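Local coordinates for fimbriae-associated protein FAP1 (Streptococcus parasanguinis, PDB 2X12), which forms part of the serine-rich, cell-wall-anchored fimbriae of this streptococcus, which mediate adhesion and probably support biofilm formation, at residues P230-I235 with T271-F276; A238-V243 with I254-K259; K148-I153 with S181-S186. One frame throughout, in Å; residues are numbered along the deposited sequence.

Contact 1 (P230-I235 with T271-F276); sequences PTNVLI and TFDTAF
The ring of Phe272 is the flat group that receives the opposite strand: Pro230 CB approaches it obliquely, 3.9 Å from Phe272 CD1, and Val233 CG2 also approaches it obliquely. Within its own strand the ring has Thr274 CG2 in plane at its edge, and the indole of Trp193, on the next strand, stacks with it. With CG between the backbone N and the carbonyl carbon (chi1 57°), the ring leans away from the partner backbone. Phe272 CB lies 3.6 Å from Val233 CG2, the two side chains running side by side. The second flat pair lies on the other surface of the sheet. There the Asn232 amide and the Asp273 carboxylate point the same way with planes 66° apart, and ND2 stays 3.8 Å from OD2, too far for a hydrogen bond. Asp273 OD1 is held instead by the hydroxyl of Ser192. Thr231 crosses Asp273 at about a right angle, placing OG1 beside CB. Two pairs of backbone bonds join the strands. Thr231 N to Asp273 O (2.9 Å) and its reciprocal form one; Leu234 N to Thr271 O (2.7 Å), almost straight at 176°, and Thr271 N to Leu234 O form the other. Between them the register slips by one residue, as Asn232 adopts a left-handed helical backbone and both it and Val233 lie opposite Phe272. This is a beta bulge in an antiparallel outer strand, and Phe272 touches Ile219 of strand 212-220 in a second sheet, consistent with the layered packing of a beta sandwich.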
loop_
_atom_site.group_PDB
_atom_site.type_symbol
_atom_site.label_atom_id
_atom_site.label_comp_id
_atom_site.label_asym_id
_atom_site.label_seq_id
_atom_site.Cartn_x
_atom_site.Cartn_y
_atom_site.Cartn_z
ATOM N N PRO A 230 -6.719 10.521 -1.675
ATOM C CA PRO A 230 -5.472 10.789 -2.375
ATOM C C PRO A 230 -5.668 11.369 -3.771
ATOM O O PRO A 230 -6.689 11.110 -4.437
ATOM C CB PRO A 230 -4.827 9.411 -2.462
ATOM C CG PRO A 230 -5.944 8.480 -2.541
ATOM C CD PRO A 230 -7.058 9.086 -1.716
ATOM N N THR A 231 -4.680 12.130 -4.217
ATOM C CA THR A 231 -4.722 12.727 -5.535
ATOM C C THR A 231 -3.494 12.308 -6.323
ATOM O O THR A 231 -2.527 11.785 -5.770
ATOM C CB THR A 231 -4.807 14.267 -5.451
ATOM O OG1 THR A 231 -3.621 14.799 -4.815
ATOM C CG2 THR A 231 -6.079 14.700 -4.654
ATOM N N ASN A 232 -3.564 12.518 -7.633
ATOM C CA ASN A 232 -2.439 12.298 -8.516
ATOM C C ASN A 232 -1.824 10.909 -8.298
ATOM O O ASN A 232 -0.602 10.761 -8.186
ATOM C CB ASN A 232 -1.427 13.430 -8.258
ATOM C CG ASN A 232 -0.325 13.494 -9.308
ATOM O OD1 ASN A 232 -0.525 13.112 -10.469
ATOM N ND2 ASN A 232 0.851 13.967 -8.902
ATOM N N VAL A 233 -2.674 9.894 -8.223
ATOM C CA VAL A 233 -2.183 8.550 -7.945
ATOM C C VAL A 233 -1.605 7.961 -9.210
ATOM O O VAL A 233 -2.324 7.809 -10.220
ATOM C CB VAL A 233 -3.290 7.629 -7.484
ATOM C CG1 VAL A 233 -2.748 6.273 -7.270
ATOM C CG2 VAL A 233 -3.918 8.151 -6.208
ATOM N N LEU A 234 -0.317 7.634 -9.172
ATOM C CA LEU A 234 0.367 7.167 -10.369
ATOM C C LEU A 234 1.025 5.842 -10.123
ATOM O O LEU A 234 1.345 5.526 -9.019
ATOM C CB LEU A 234 1.428 8.179 -10.802
ATOM C CG LEU A 234 0.992 9.627 -11.123
ATOM C CD1 LEU A 234 2.216 10.347 -11.647
ATOM C CD2 LEU A 234 -0.224 9.755 -12.085
ATOM N N ILE A 235 1.233 5.058 -11.158
ATOM C CA ILE A 235 2.102 3.886 -11.073
ATOM C C ILE A 235 3.078 3.915 -12.217
ATOM O O ILE A 235 2.661 4.099 -13.371
ATOM C CB ILE A 235 1.283 2.608 -11.219
ATOM C CG1 ILE A 235 0.242 2.537 -10.099
ATOM C CG2 ILE A 235 2.192 1.387 -11.197
ATOM C CD1 ILE A 235 -0.428 1.212 -9.998
ATOM N N THR A 271 3.022 6.045 -6.525
ATOM C CA THR A 271 3.082 7.333 -5.840
ATOM C C THR A 271 1.724 8.039 -5.870
ATOM O O THR A 271 0.927 7.891 -6.821
ATOM C CB THR A 271 4.037 8.288 -6.499
ATOM O OG1 THR A 271 3.565 8.543 -7.813
ATOM C CG2 THR A 271 5.377 7.708 -6.565
ATOM N N PHE A 272 1.491 8.836 -4.831
ATOM C CA PHE A 272 0.268 9.627 -4.688
ATOM C C PHE A 272 0.461 10.677 -3.599
ATOM O O PHE A 272 1.446 10.649 -2.859
ATOM C CB PHE A 272 -0.928 8.735 -4.335
ATOM C CG PHE A 272 -0.732 7.938 -3.084
ATOM C CD1 PHE A 272 -1.143 8.418 -1.864
ATOM C CD2 PHE A 272 -0.115 6.709 -3.126
ATOM C CE1 PHE A 272 -0.942 7.658 -0.696
ATOM C CE2 PHE A 272 0.088 5.954 -1.973
ATOM C CZ PHE A 272 -0.308 6.428 -0.767
ATOM N N ASP A 273 -0.495 11.595 -3.523
ATOM C CA ASP A 273 -0.462 12.725 -2.622
ATOM C C ASP A 273 -1.693 12.654 -1.731
ATOM O O ASP A 273 -2.713 12.134 -2.133
ATOM C CB ASP A 273 -0.488 14.012 -3.446
ATOM C CG ASP A 273 0.758 14.191 -4.294
ATOM O OD1 ASP A 273 1.758 13.478 -3.992
ATOM O OD2 ASP A 273 0.736 15.048 -5.244
ATOM N N THR A 274 -1.597 13.177 -0.527
ATOM C CA THR A 274 -2.732 13.247 0.347
ATOM C C THR A 274 -2.651 14.540 1.094
ATOM O O THR A 274 -1.667 14.795 1.764
ATOM C CB THR A 274 -2.695 12.085 1.376
ATOM O OG1 THR A 274 -1.607 12.235 2.283
ATOM C CG2 THR A 274 -2.522 10.762 0.699
ATOM N N ALA A 275 -3.659 15.386 0.995
ATOM C CA ALA A 275 -3.621 16.655 1.758
ATOM C C ALA A 275 -3.903 16.398 3.253
ATOM O O ALA A 275 -4.778 15.610 3.604
ATOM C CB ALA A 275 -4.587 17.709 1.144
ATOM N N PHE A 276 -3.125 17.032 4.129
ATOM C CA PHE A 276 -3.255 16.821 5.578
ATOM C C PHE A 276 -3.554 18.144 6.280
ATOM O O PHE A 276 -2.764 19.047 6.217
ATOM C CB PHE A 276 -1.975 16.218 6.138
ATOM C CG PHE A 276 -2.048 15.867 7.601
ATOM C CD1 PHE A 276 -1.404 16.616 8.539
ATOM C CD2 PHE A 276 -2.747 14.787 8.042
ATOM C CE1 PHE A 276 -1.458 16.291 9.890
ATOM C CE2 PHE A 276 -2.804 14.471 9.414
ATOM C CZ PHE A 276 -2.162 15.222 10.313
#

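Contact 2 (A238-V243 with I254-K259); sequences AATNPV and IEYVSK
Val243 and Glu255 hold each other at the firm end of this antiparallel pairing: Val243 N reaches Glu255 O at 2.7 Å, and Glu255 N returns a bond to Val243 O. In the next hydrogen-bonded pair Val257 N lies 2.8 Å from Asn241 O on a nearly straight line (175°), whereas the return bond from Asn241 N to Val257 O is short but bent, at 138°. On the face that carries these valines, Val243 CG2 and Val257 CG2 are 4.3 Å apart, in a buried patch that Phe301 and His300 help to cover. The other face holds Pro242 and Tyr256. Here Ile254 CG2 lies over one face of the tyrosine ring, offset toward its rim, and also meets Pro242 CB at 4.0 Å, bridging ring and proline. Toward Ala239 and Lys259 the contact slackens. The bond from Lys259 N to Ala239 O is weak, at 3.3 Å, and both residues are exposed. Extended beyond CG, the lysine chain crosses the Asn241 side chain at about a right angle, with Lys259 CE 3.5 Å from Asn241 OD1; this is contact of the aliphatic chain with the amide and not a bond from the ammonium group. The two strands make a beta hairpin at one end of a curled antiparallel sheet. Strand 254-263 pairs along its second edge with strand 212-220, through Ile219, Ile217 and Thr215, while Tyr256 leans on Pro230 and Val233 of strand 227-235.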
loop_
_atom_site.group_PDB
_atom_site.type_symbol
_atom_site.label_atom_id
_atom_site.label_comp_id
_atom_site.label_asym_id
_atom_site.label_seq_id
_atom_site.Cartn_x
_atom_site.Cartn_y
_atom_site.Cartn_z
ATOM N N ALA A 238 2.656 6.595 -14.642
ATOM C CA ALA A 238 1.527 6.598 -15.559
ATOM C C ALA A 238 0.253 6.715 -14.731
ATOM O O ALA A 238 0.277 6.490 -13.525
ATOM C CB ALA A 238 1.537 5.367 -16.399
ATOM N N ALA A 239 -0.862 7.078 -15.365
ATOM C CA ALA A 239 -2.144 7.234 -14.644
ATOM C C ALA A 239 -2.805 5.878 -14.242
ATOM O O ALA A 239 -2.283 4.798 -14.574
ATOM C CB ALA A 239 -3.118 8.150 -15.438
ATOM N N THR A 240 -3.922 5.998 -13.512
ATOM C CA THR A 240 -4.684 4.905 -12.953
ATOM C C THR A 240 -6.233 5.061 -13.073
ATOM O O THR A 240 -6.757 6.162 -13.051
ATOM C CB THR A 240 -4.377 4.809 -11.456
ATOM O OG1 THR A 240 -4.687 6.058 -10.811
ATOM C CG2 THR A 240 -2.910 4.496 -11.251
ATOM N N ASN A 241 -6.967 3.949 -13.172
ATOM C CA ASN A 241 -8.432 3.968 -13.016
ATOM C C ASN A 241 -8.788 3.556 -11.615
ATOM O O ASN A 241 -8.154 2.654 -11.050
ATOM C CB ASN A 241 -9.118 2.999 -13.970
ATOM C CG ASN A 241 -8.895 3.372 -15.418
ATOM O OD1 ASN A 241 -9.173 4.521 -15.845
ATOM N ND2 ASN A 241 -8.367 2.433 -16.184
ATOM N N PRO A 242 -9.779 4.222 -11.021
ATOM C CA PRO A 242 -10.218 3.840 -9.706
ATOM C C PRO A 242 -11.223 2.683 -9.792
ATOM O O PRO A 242 -12.073 2.662 -10.674
ATOM C CB PRO A 242 -10.867 5.119 -9.186
ATOM C CG PRO A 242 -11.372 5.744 -10.339
ATOM C CD PRO A 242 -10.442 5.447 -11.458
ATOM N N VAL A 243 -11.098 1.712 -8.902
ATOM C CA VAL A 243 -12.120 0.713 -8.730
ATOM C C VAL A 243 -12.619 0.877 -7.339
ATOM O O VAL A 243 -11.819 0.914 -6.446
ATOM C CB VAL A 243 -11.569 -0.681 -8.858
ATOM C CG1 VAL A 243 -12.607 -1.664 -8.480
ATOM C CG2 VAL A 243 -11.104 -0.944 -10.289
ATOM N N ILE A 254 -10.276 2.829 -1.801
ATOM C CA ILE A 254 -10.349 2.615 -3.274
ATOM C C ILE A 254 -9.105 1.985 -3.910
ATOM O O ILE A 254 -7.959 2.259 -3.523
ATOM C CB ILE A 254 -10.531 3.964 -3.988
ATOM C CG1 ILE A 254 -11.650 4.777 -3.318
ATOM C CG2 ILE A 254 -10.792 3.765 -5.453
ATOM C CD1 ILE A 254 -12.223 5.929 -4.169
ATOM N N GLU A 255 -9.321 1.118 -4.893
ATOM C CA GLU A 255 -8.168 0.516 -5.578
ATOM C C GLU A 255 -7.909 1.426 -6.774
ATOM O O GLU A 255 -8.795 1.690 -7.561
ATOM C CB GLU A 255 -8.361 -0.979 -5.989
ATOM C CG GLU A 255 -6.992 -1.751 -6.268
ATOM C CD GLU A 255 -6.484 -2.549 -5.062
ATOM O OE1 GLU A 255 -7.423 -3.040 -4.372
ATOM O OE2 GLU A 255 -5.219 -2.707 -4.777
ATOM N N TYR A 256 -6.693 1.933 -6.861
ATOM C CA TYR A 256 -6.249 2.656 -8.023
ATOM C C TYR A 256 -5.448 1.665 -8.854
ATOM O O TYR A 256 -4.461 1.101 -8.380
ATOM C CB TYR A 256 -5.416 3.828 -7.554
ATOM C CG TYR A 256 -6.216 4.723 -6.656
ATOM C CD1 TYR A 256 -6.951 5.776 -7.173
ATOM C CD2 TYR A 256 -6.325 4.465 -5.322
ATOM C CE1 TYR A 256 -7.733 6.562 -6.394
ATOM C CE2 TYR A 256 -7.125 5.269 -4.509
ATOM C CZ TYR A 256 -7.821 6.324 -5.083
ATOM O OH TYR A 256 -8.602 7.170 -4.352
ATOM N N VAL A 257 -5.926 1.372 -10.052
ATOM C CA VAL A 257 -5.323 0.310 -10.845
ATOM C C VAL A 257 -4.658 0.924 -12.054
ATOM O O VAL A 257 -5.108 1.952 -12.538
ATOM C CB VAL A 257 -6.352 -0.680 -11.308
ATOM C CG1 VAL A 257 -5.735 -1.616 -12.284
ATOM C CG2 VAL A 257 -6.872 -1.424 -10.133
ATOM N N SER A 258 -3.581 0.323 -12.540
ATOM C CA SER A 258 -2.879 0.931 -13.662
ATOM C C SER A 258 -3.724 0.898 -14.943
ATOM O O SER A 258 -4.544 -0.032 -15.175
ATOM C CB SER A 258 -1.557 0.234 -13.924
ATOM O OG SER A 258 -1.754 -1.133 -14.078
ATOM N N LYS A 259 -3.539 1.930 -15.755
ATOM C CA LYS A 259 -4.237 2.020 -17.011
ATOM C C LYS A 259 -3.588 1.080 -17.995
ATOM O O LYS A 259 -4.270 0.466 -18.829
ATOM C CB LYS A 259 -4.218 3.450 -17.556
ATOM C CG LYS A 259 -5.336 4.322 -16.965
ATOM C CD LYS A 259 -5.813 5.533 -17.839
ATOM C CE LYS A 259 -6.518 6.605 -16.908
ATOM N NZ LYS A 259 -7.096 7.792 -17.622
#

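Contact 3 (K148-I153 with S181-S186); sequences KTTFTI and SAVYDS
Four backbone hydrogen bonds bind Thr149 and Phe151 to Tyr184 and Ala182. Phe151 N donates to Ala182 O at 2.7 Å, and Ala182 N answers to Phe151 O; two residues along, Tyr184 N lies 2.9 Å from Thr149 O, while Thr149 N is bonded to Tyr184 O. In this second pair each donor lies in the plane of the carbonyl that accepts it. A weaker polar link lies at the exposed end, where Lys148 NZ and Asp185 OD2 form a long salt bridge of 3.9 Å. The lysine bends at its last torsion, and its CE stays nearer the carboxylate than the charged nitrogen does. The other oxygen, Asp185 OD1, accepts a bond from Ala187 N, which holds one side of the carboxylate from the turn beyond the strand. Strand 148-152 is the outermost strand on this side of a five-stranded antiparallel sheet. Strand 177-185 is bonded along its second edge to strand 190-197, where Ser181 pairs with Thr194 and Val183 with Ser192. On the face bearing the salt bridge, Val183 spans two neighbours: its CG1 branch rests 4.0 Å from Lys148 CD, and its CG2 branch meets Thr150 OG1 at 3.6 Å. Thr150 CG2 lies beside the hydroxyl of Ser181. The opposite face is mainly buried, with Phe151, Ala182 and Tyr184 beside a partly exposed Thr149. Phe151 and Tyr184 lie side by side there, pointing the same way, with Phe151 CE1 at 3.9 Å from Tyr184 CB. Beyond them, Phe156 and Leu283 pack on Phe151, Ala280 touches Tyr184, and Ala182 rests on Ile191 and Trp193 of the neighbouring strand.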
loop_
_atom_site.group_PDB
_atom_site.type_symbol
_atom_site.label_atom_id
_atom_site.label_comp_id
_atom_site.label_asym_id
_atom_site.label_seq_id
_atom_site.Cartn_x
_atom_site.Cartn_y
_atom_site.Cartn_z
ATOM N N LYS A 148 10.521 20.342 4.618
ATOM C CA LYS A 148 10.022 18.978 4.410
ATOM C C LYS A 148 10.707 17.909 5.252
ATOM O O LYS A 148 11.859 18.042 5.616
ATOM C CB LYS A 148 10.165 18.604 2.929
ATOM C CG LYS A 148 9.760 19.740 1.955
ATOM C CD LYS A 148 9.570 19.248 0.472
ATOM C CE LYS A 148 8.789 20.262 -0.425
ATOM N NZ LYS A 148 7.821 19.550 -1.334
ATOM N N THR A 149 10.007 16.827 5.534
ATOM C CA THR A 149 10.596 15.741 6.267
ATOM C C THR A 149 10.270 14.437 5.568
ATOM O O THR A 149 9.145 14.248 5.104
ATOM C CB THR A 149 10.061 15.714 7.693
ATOM O OG1 THR A 149 10.289 16.996 8.310
ATOM C CG2 THR A 149 10.734 14.593 8.504
ATOM N N THR A 150 11.243 13.540 5.464
ATOM C CA THR A 150 10.959 12.247 4.889
ATOM C C THR A 150 10.743 11.217 5.986
ATOM O O THR A 150 11.512 11.110 6.907
ATOM C CB THR A 150 12.058 11.789 3.972
ATOM O OG1 THR A 150 12.265 12.790 2.966
ATOM C CG2 THR A 150 11.667 10.415 3.334
ATOM N N PHE A 151 9.646 10.489 5.882
ATOM C CA PHE A 151 9.339 9.390 6.791
ATOM C C PHE A 151 9.477 8.106 6.038
ATOM O O PHE A 151 9.105 8.065 4.867
ATOM C CB PHE A 151 7.876 9.467 7.276
ATOM C CG PHE A 151 7.562 10.703 8.087
ATOM C CD1 PHE A 151 6.483 11.510 7.765
ATOM C CD2 PHE A 151 8.371 11.051 9.166
ATOM C CE1 PHE A 151 6.220 12.625 8.490
ATOM C CE2 PHE A 151 8.117 12.177 9.904
ATOM C CZ PHE A 151 7.050 12.971 9.563
ATOM N N THR A 152 9.980 7.073 6.716
ATOM C CA THR A 152 9.995 5.727 6.181
ATOM C C THR A 152 9.283 4.791 7.172
ATOM O O THR A 152 8.949 5.193 8.261
ATOM C CB THR A 152 11.447 5.188 5.844
ATOM O OG1 THR A 152 12.164 4.898 7.042
ATOM C CG2 THR A 152 12.271 6.140 4.980
ATOM N N ILE A 153 9.062 3.540 6.779
ATOM C CA ILE A 153 8.368 2.552 7.594
ATOM C C ILE A 153 8.921 2.628 8.975
ATOM O O ILE A 153 8.179 2.590 9.944
ATOM C CB ILE A 153 8.592 1.077 7.122
ATOM C CG1 ILE A 153 8.460 0.881 5.584
ATOM C CG2 ILE A 153 7.736 0.098 7.894
ATOM C CD1 ILE A 153 10.047 0.977 4.789
ATOM N N SER A 181 7.761 5.552 1.718
ATOM C CA SER A 181 8.464 6.776 1.990
ATOM C C SER A 181 7.437 7.839 1.811
ATOM O O SER A 181 6.715 7.791 0.815
ATOM C CB SER A 181 9.641 6.916 1.011
ATOM O OG SER A 181 9.988 8.262 0.709
ATOM N N ALA A 182 7.339 8.759 2.777
ATOM C CA ALA A 182 6.395 9.863 2.706
ATOM C C ALA A 182 7.111 11.165 3.008
ATOM O O ALA A 182 7.787 11.267 4.039
ATOM C CB ALA A 182 5.307 9.651 3.680
ATOM N N VAL A 183 6.959 12.156 2.119
ATOM C CA VAL A 183 7.567 13.484 2.279
ATOM C C VAL A 183 6.477 14.436 2.669
ATOM O O VAL A 183 5.570 14.706 1.889
ATOM C CB VAL A 183 8.214 13.925 0.970
ATOM C CG1 VAL A 183 8.513 15.398 0.938
ATOM C CG2 VAL A 183 9.491 13.127 0.735
ATOM N N TYR A 184 6.565 14.930 3.895
ATOM C CA TYR A 184 5.541 15.802 4.494
ATOM C C TYR A 184 6.057 17.211 4.456
ATOM O O TYR A 184 7.162 17.443 4.896
ATOM C CB TYR A 184 5.278 15.402 5.955
ATOM C CG TYR A 184 4.618 16.466 6.830
ATOM C CD1 TYR A 184 3.263 16.755 6.722
ATOM C CD2 TYR A 184 5.339 17.159 7.775
ATOM C CE1 TYR A 184 2.658 17.739 7.516
ATOM C CE2 TYR A 184 4.750 18.135 8.588
ATOM C CZ TYR A 184 3.414 18.431 8.453
ATOM O OH TYR A 184 2.844 19.407 9.261
ATOM N N ASP A 185 5.273 18.148 3.923
ATOM C CA ASP A 185 5.655 19.575 3.907
ATOM C C ASP A 185 4.947 20.329 4.997
ATOM O O ASP A 185 3.738 20.516 4.901
ATOM C CB ASP A 185 5.251 20.227 2.583
ATOM C CG ASP A 185 5.839 21.607 2.418
ATOM O OD1 ASP A 185 5.909 22.390 3.396
ATOM O OD2 ASP A 185 6.265 21.909 1.291
ATOM N N SER A 186 5.671 20.808 6.009
ATOM C CA SER A 186 4.983 21.466 7.125
ATOM C C SER A 186 4.215 22.714 6.661
ATOM O O SER A 186 3.153 22.989 7.189
ATOM C CB SER A 186 5.896 21.742 8.352
ATOM O OG SER A 186 7.081 22.464 8.045
#

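Contacts 1 and 3 belong to the same five-stranded sheet and secure its two outermost strands, 227-235 and 148-152, with centres about 13 Å apart. Contact 2 lies in the second sheet, about 23 Å from contact 3 between centres, yet touches contact 1 directly: Thr240 OG1 is probably hydrogen-bonded to Val233 O at 3.0 Å. All three are partly buried; in contact 2 both faces have covered and exposed residues. Each sets an aromatic ring in its packing (Phe272, Tyr256, Phe151 with Tyr184), and contact 2 adds a valine pair under loop residues. At their exposed ends, contact 3 has a long ion pair and contact 2 a lysine chain across an amide; contact 1 alone carries a bulge.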